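Local atomic coordinates of putative membrane protein COG4129 (Clostridium difficile, PDB entry 3KMI), a protein that is of unknown function but belongs to a family of putative aromatic acid exporters of the cell membrane, this piece being its helical C-terminal domain. Residues A[15-20]-A[46-51]; A[23-28]-A[86-91]. All coordinates share one frame; numbering follows the deposited sequence. Where two conformers were deposited one is given.

Contact 1 (A[15-20]-A[46-51])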
loop_
_atom_site.group_PDB
_atom_site.type_symbol
_atom_site.label_atom_id
_atom_site.label_comp_id
_atom_site.label_asym_id
_atom_site.label_seq_id
_atom_site.Cartn_x
_atom_site.Cartn_y
_atom_site.Cartn_z
ATOM N N LYS A 15 -12.783 -7.850 -17.004
ATOM C CA LYS A 15 -12.585 -9.277 -16.729
ATOM C C LYS A 15 -11.144 -9.743 -17.043
ATOM O O LYS A 15 -10.513 -10.445 -16.246
ATOM C CB LYS A 15 -13.561 -10.080 -17.590
ATOM C CG LYS A 15 -13.388 -11.575 -17.519
ATOM C CD LYS A 15 -13.917 -12.152 -16.211
ATOM C CE LYS A 15 -14.238 -13.652 -16.347
ATOM N NZ LYS A 15 -15.376 -13.938 -17.295
ATOM N N LYS A 16 -10.638 -9.350 -18.211
ATOM C CA LYS A 16 -9.280 -9.702 -18.598
ATOM C C LYS A 16 -8.230 -9.066 -17.661
ATOM O O LYS A 16 -7.244 -9.715 -17.293
ATOM C CB LYS A 16 -9.039 -9.347 -20.065
ATOM C CG LYS A 16 -7.643 -9.699 -20.582
ATOM C CD LYS A 16 -7.575 -9.734 -22.097
ATOM C CE LYS A 16 -7.277 -8.349 -22.699
ATOM N NZ LYS A 16 -7.014 -8.340 -24.182
ATOM N N LEU A 17 -8.416 -7.794 -17.291
ATOM C CA LEU A 17 -7.498 -7.130 -16.349
ATOM C C LEU A 17 -7.468 -7.846 -14.986
ATOM O O LEU A 17 -6.397 -8.075 -14.437
ATOM C CB LEU A 17 -7.887 -5.658 -16.124
ATOM C CG LEU A 17 -7.522 -4.746 -17.301
ATOM C CD1 LEU A 17 -8.485 -3.581 -17.384
ATOM C CD2 LEU A 17 -6.080 -4.261 -17.157
ATOM N N GLN A 18 -8.636 -8.187 -14.463
ATOM C CA GLN A 18 -8.697 -8.984 -13.240
ATOM C C GLN A 18 -7.942 -10.310 -13.361
ATOM O O GLN A 18 -7.249 -10.722 -12.441
ATOM C CB GLN A 18 -10.135 -9.228 -12.811
ATOM C CG GLN A 18 -10.236 -10.001 -11.484
ATOM C CD GLN A 18 -11.664 -10.173 -11.003
ATOM O OE1 GLN A 18 -12.353 -9.189 -10.709
ATOM N NE2 GLN A 18 -12.119 -11.425 -10.905
ATOM N N GLU A 19 -8.130 -10.989 -14.489
ATOM C CA GLU A 19 -7.471 -12.260 -14.729
ATOM C C GLU A 19 -5.946 -12.052 -14.751
ATOM O O GLU A 19 -5.226 -12.823 -14.156
ATOM C CB GLU A 19 -7.989 -12.884 -16.030
ATOM C CG GLU A 19 -9.498 -13.161 -15.988
ATOM C CD GLU A 19 -10.111 -13.633 -17.327
ATOM O OE1 GLU A 19 -9.440 -13.599 -18.376
ATOM O OE2 GLU A 19 -11.293 -14.021 -17.320
ATOM N N GLU A 20 -5.465 -10.988 -15.384
ATOM C CA GLU A 20 -4.038 -10.691 -15.373
ATOM C C GLU A 20 -3.468 -10.325 -14.012
ATOM O O GLU A 20 -2.336 -10.690 -13.705
ATOM C CB GLU A 20 -3.653 -9.675 -16.477
ATOM C CG GLU A 20 -3.848 -10.354 -17.846
ATOM C CD GLU A 20 -3.521 -9.485 -19.041
ATOM O OE1 GLU A 20 -3.055 -8.337 -18.851
ATOM O OE2 GLU A 20 -3.762 -9.957 -20.177
ATOM N N TYR A 46 4.654 -7.204 -16.914
ATOM C CA TYR A 46 4.707 -6.447 -18.141
ATOM C C TYR A 46 3.432 -6.568 -18.975
ATOM O O TYR A 46 2.956 -5.588 -19.499
ATOM C CB TYR A 46 5.908 -6.873 -18.987
ATOM C CG TYR A 46 6.007 -6.042 -20.234
ATOM C CD1 TYR A 46 6.311 -4.671 -20.160
ATOM C CD2 TYR A 46 5.748 -6.599 -21.492
ATOM C CE1 TYR A 46 6.413 -3.889 -21.331
ATOM C CE2 TYR A 46 5.840 -5.815 -22.668
ATOM C CZ TYR A 46 6.176 -4.464 -22.570
ATOM O OH TYR A 46 6.265 -3.688 -23.708
ATOM N N THR A 47 2.882 -7.766 -19.101
ATOM C CA THR A 47 1.650 -7.958 -19.875
ATOM C C THR A 47 0.493 -7.151 -19.247
ATOM O O THR A 47 -0.298 -6.477 -19.935
ATOM C CB THR A 47 1.232 -9.464 -19.900
ATOM O OG1 THR A 47 2.283 -10.255 -20.460
ATOM C CG2 THR A 47 -0.105 -9.688 -20.657
ATOM N N LEU A 48 0.380 -7.244 -17.937
ATOM C CA LEU A 48 -0.639 -6.498 -17.199
ATOM C C LEU A 48 -0.431 -4.997 -17.338
ATOM O O LEU A 48 -1.397 -4.276 -17.588
ATOM C CB LEU A 48 -0.653 -6.897 -15.734
ATOM C CG LEU A 48 -1.380 -5.951 -14.755
ATOM C CD1 LEU A 48 -2.865 -6.110 -14.968
ATOM C CD2 LEU A 48 -1.027 -6.308 -13.315
ATOM N N ASN A 49 0.805 -4.513 -17.175
ATOM C CA ASN A 49 1.062 -3.090 -17.368
ATOM C C ASN A 49 0.693 -2.664 -18.797
ATOM O O ASN A 49 0.128 -1.576 -18.989
ATOM C CB ASN A 49 2.538 -2.732 -17.086
ATOM C CG ASN A 49 2.832 -2.585 -15.591
ATOM O OD1 ASN A 49 1.924 -2.341 -14.785
ATOM N ND2 ASN A 49 4.099 -2.696 -15.228
ATOM N N SER A 50 1.029 -3.501 -19.793
ATOM C CA SER A 50 0.751 -3.126 -21.201
ATOM C C SER A 50 -0.778 -3.070 -21.461
ATOM O O SER A 50 -1.265 -2.200 -22.207
ATOM C CB SER A 50 1.440 -4.067 -22.181
ATOM O OG SER A 50 2.831 -4.045 -21.989
ATOM N N LEU A 51 -1.525 -3.986 -20.855
ATOM C CA LEU A 51 -3.012 -3.950 -20.929
ATOM C C LEU A 51 -3.665 -2.796 -20.182
ATOM O O LEU A 51 -4.737 -2.257 -20.604
ATOM C CB LEU A 51 -3.633 -5.272 -20.417
ATOM C CG LEU A 51 -5.146 -5.405 -20.733
ATOM C CD1 LEU A 51 -5.486 -5.203 -22.182
ATOM C CD2 LEU A 51 -5.734 -6.755 -20.275
#
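L51 reaches across from helix 41-61 into the side chains of K16, L17 and E20; E20 crosses it at about a right angle, K16 and L17 at a slant. With CG of E20 anti to the carbonyl carbon (chi1 -68°) and the chain extended beyond, the carboxylate is carried over to helix 41-61, where E20 OE1 sits 3.4 Å from L51 CD2 and 3.5 Å from L48 CA. The same carboxylate also lies across the methyl of T47, E20 OE2 being 3.7 Å from T47 CG2, while the hydroxyl T47 OG1 is bonded to R43 O. E20 OE1 and T47 O stand 3.5 Å apart without a hydrogen bond, as both are acceptors; T47 O takes the helical N-H of L51.

The two segments run nearly antiparallel, at 155° with axes 9.9 Å apart, and join the first two helices of an all-helical bundle, 7-33 and 41-61. On the inner side L17 CD2 rests 3.9 Å from L51 CG, and L17 also touches M78 and I81 of helix 68-95. L48 turns its CD1 methyl to the stem of E20, 4.0 Å from E20 CB. On the outer side K16 lays its aliphatic chain over both methyls of L51; at 3.3 Å, K16 CE to L51 CD2 is closer than carbons normally come, so the placing of this exposed lysine tail is doubtful.

Contact 2 (A[23-28]-A[86-91])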
loop_
_atom_site.group_PDB
_atom_site.type_symbol
_atom_site.label_atom_id
_atom_site.label_comp_id
_atom_site.label_asym_id
_atom_site.label_seq_id
_atom_site.Cartn_x
_atom_site.Cartn_y
_atom_site.Cartn_z
ATOM N N ILE A 23 -3.103 -13.629 -12.207
ATOM C CA ILE A 23 -1.928 -14.349 -12.708
ATOM C C ILE A 23 -0.640 -13.903 -11.983
ATOM O O ILE A 23 0.155 -14.735 -11.561
ATOM C CB ILE A 23 -1.759 -14.184 -14.238
ATOM C CG1 ILE A 23 -2.788 -15.062 -14.954
ATOM C CG2 ILE A 23 -0.371 -14.634 -14.652
ATOM C CD1 ILE A 23 -2.934 -14.802 -16.494
ATOM N N VAL A 24 -0.453 -12.592 -11.850
ATOM C CA VAL A 24 0.726 -12.040 -11.193
ATOM C C VAL A 24 0.650 -12.419 -9.705
ATOM O O VAL A 24 1.656 -12.727 -9.103
ATOM C CB VAL A 24 0.831 -10.489 -11.363
ATOM C CG1 VAL A 24 2.006 -9.934 -10.517
ATOM C CG2 VAL A 24 1.018 -10.108 -12.848
ATOM N N LEU A 25 -0.531 -12.329 -9.105
ATOM C CA LEU A 25 -0.676 -12.705 -7.695
ATOM C C LEU A 25 -0.227 -14.155 -7.436
ATOM O O LEU A 25 0.497 -14.454 -6.469
ATOM C CB LEU A 25 -2.133 -12.457 -7.234
ATOM C CG LEU A 25 -2.368 -12.678 -5.744
ATOM C CD1 LEU A 25 -1.780 -11.516 -4.898
ATOM C CD2 LEU A 25 -3.885 -12.827 -5.398
ATOM N N ILE A 26 -0.666 -15.062 -8.296
ATOM C CA ILE A 26 -0.290 -16.469 -8.164
ATOM C C ILE A 26 1.236 -16.649 -8.374
ATOM O O ILE A 26 1.867 -17.481 -7.710
ATOM C CB ILE A 26 -1.113 -17.326 -9.170
ATOM C CG1 ILE A 26 -2.586 -17.351 -8.733
ATOM C CG2 ILE A 26 -0.536 -18.717 -9.323
ATOM C CD1 ILE A 26 -3.595 -17.589 -9.886
ATOM N N ASP A 27 1.815 -15.876 -9.302
ATOM C CA ASP A 27 3.290 -15.908 -9.476
ATOM C C ASP A 27 3.946 -15.576 -8.164
ATOM O O ASP A 27 4.931 -16.209 -7.816
ATOM C CB ASP A 27 3.799 -14.864 -10.479
ATOM C CG ASP A 27 3.403 -15.158 -11.888
ATOM O OD1 ASP A 27 3.096 -16.322 -12.183
ATOM O OD2 ASP A 27 3.421 -14.208 -12.715
ATOM N N ILE A 28 3.419 -14.561 -7.464
ATOM C CA ILE A 28 3.940 -14.187 -6.134
ATOM C C ILE A 28 3.871 -15.357 -5.112
ATOM O O ILE A 28 4.885 -15.723 -4.466
ATOM C CB ILE A 28 3.289 -12.882 -5.604
ATOM C CG1 ILE A 28 3.814 -11.689 -6.427
ATOM C CG2 ILE A 28 3.601 -12.679 -4.119
ATOM C CD1 ILE A 28 2.832 -10.484 -6.446
ATOM N N ASP A 86 0.013 -1.885 -8.196
ATOM C CA ASP A 86 0.947 -1.368 -7.199
ATOM C C ASP A 86 1.146 -2.330 -5.995
ATOM O O ASP A 86 2.267 -2.499 -5.511
ATOM C CB ASP A 86 0.503 0.026 -6.689
ATOM C CG ASP A 86 0.655 1.127 -7.753
ATOM O OD1 ASP A 86 1.200 0.854 -8.844
ATOM O OD2 ASP A 86 0.177 2.257 -7.530
ATOM N N ILE A 87 0.056 -2.908 -5.508
ATOM C CA ILE A 87 0.110 -3.812 -4.329
ATOM C C ILE A 87 0.858 -5.092 -4.719
ATOM O O ILE A 87 1.629 -5.630 -3.918
ATOM C CB ILE A 87 -1.303 -4.144 -3.818
ATOM C CG1 ILE A 87 -1.933 -2.942 -3.103
ATOM C CG2 ILE A 87 -1.321 -5.383 -2.848
ATOM C CD1 ILE A 87 -3.462 -3.102 -2.931
ATOM N N LEU A 88 0.638 -5.564 -5.938
ATOM C CA LEU A 88 1.435 -6.680 -6.481
ATOM C C LEU A 88 2.923 -6.384 -6.456
ATOM O O LEU A 88 3.733 -7.218 -6.000
ATOM C CB LEU A 88 0.999 -7.060 -7.915
ATOM C CG LEU A 88 -0.409 -7.679 -8.085
ATOM C CD1 LEU A 88 -0.817 -7.720 -9.587
ATOM C CD2 LEU A 88 -0.459 -9.090 -7.453
ATOM N N GLU A 89 3.289 -5.201 -6.950
ATOM C CA GLU A 89 4.702 -4.789 -6.869
ATOM C C GLU A 89 5.220 -4.715 -5.423
ATOM O O GLU A 89 6.343 -5.121 -5.169
ATOM C CB GLU A 89 4.894 -3.443 -7.566
ATOM C CG GLU A 89 4.713 -3.575 -9.049
ATOM C CD GLU A 89 5.022 -2.271 -9.775
ATOM O OE1 GLU A 89 4.396 -1.239 -9.489
ATOM O OE2 GLU A 89 5.909 -2.283 -10.600
ATOM N N ASN A 90 4.405 -4.194 -4.502
ATOM C CA ASN A 90 4.770 -4.184 -3.083
ATOM C C ASN A 90 4.983 -5.606 -2.522
ATOM O O ASN A 90 5.956 -5.848 -1.811
ATOM C CB ASN A 90 3.730 -3.449 -2.242
ATOM C CG ASN A 90 3.570 -1.988 -2.627
ATOM O OD1 ASN A 90 4.412 -1.405 -3.336
ATOM N ND2 ASN A 90 2.491 -1.381 -2.143
ATOM N N LEU A 91 4.061 -6.517 -2.822
ATOM C CA LEU A 91 4.210 -7.905 -2.391
ATOM C C LEU A 91 5.496 -8.491 -2.950
ATOM O O LEU A 91 6.304 -9.018 -2.191
ATOM C CB LEU A 91 3.005 -8.728 -2.820
ATOM C CG LEU A 91 1.748 -8.358 -2.027
ATOM C CD1 LEU A 91 0.515 -8.810 -2.785
ATOM C CD2 LEU A 91 1.788 -8.964 -0.635
#
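Segments 23-28 and 86-91 run almost parallel, 11° between their directions, with axes 10.1 Å apart at closest approach. L25 and L88 form the closest backbone pair, 6.5 Å from L25 CA to L88 CA, and one turn further on I28 lies level with L91. No hydrogen bond crosses between them; the backbone N-H and C=O groups are engaged along each helix, and the contact is apolar, aliphatic side chains packing on each other and on main-chain atoms.

L88 is the central piece. A chi1 of -67° sets its CG beside the backbone N and opposite the carbonyl carbon, pointing the fork at helix 7-33, where the two methyls part. One branch, L88 CD1, meets V24 at 3.7 Å from V24 CB and lies equally near V24 CG1. The other, L88 CD2, presses close to the helix backbone, 3.6 Å from L25 CA, and also touches the L25 side chain, which crosses L88 at about a right angle. From the next turn I28 crosses L88 at a slant: I28 CD1 is 3.7 Å from L88 CD2 and only 3.4 Å from L88 O, a methyl set against a main-chain carbonyl. That methyl also borders L91, at 4.0 Å from L91 CB. Contacts made by the end of L91 are less certain, because this side chain was modelled in two conformations.

All five touching residues are buried. Beyond the pair, L25 packs on I112 and I115 of helix 103-117 and on F167 of helix 148-176, and V24 faces Y41 and D44 of helix 41-61. Such parallel packing of the first and third long helices, with helix 41-61 running back between them in sequence, is characteristic of an up-down-up helical bundle.

How the contacts relate
Both contacts draw on helix 7-33, contact 1 from its first half and contact 2 about two turns further on, their centres about 12 Å apart. They meet directly through two leucines, with L48 CD2 of contact 1 packed 4.0 Å from L88 CD1 of contact 2, so helices 7-33, 41-61 and 68-95 pack against one another at this point, with helices 103-117 and 148-176 closing in on contact 2. Contact 2 lies deeper, its centre about 5 Å from the centre of the chain against about 12 Å for contact 1, whose K16 and E20 edge reaches toward solvent. R85 of helix 68-95 adds a polar tie by hydrogen bonding to N49 of segment 46-51.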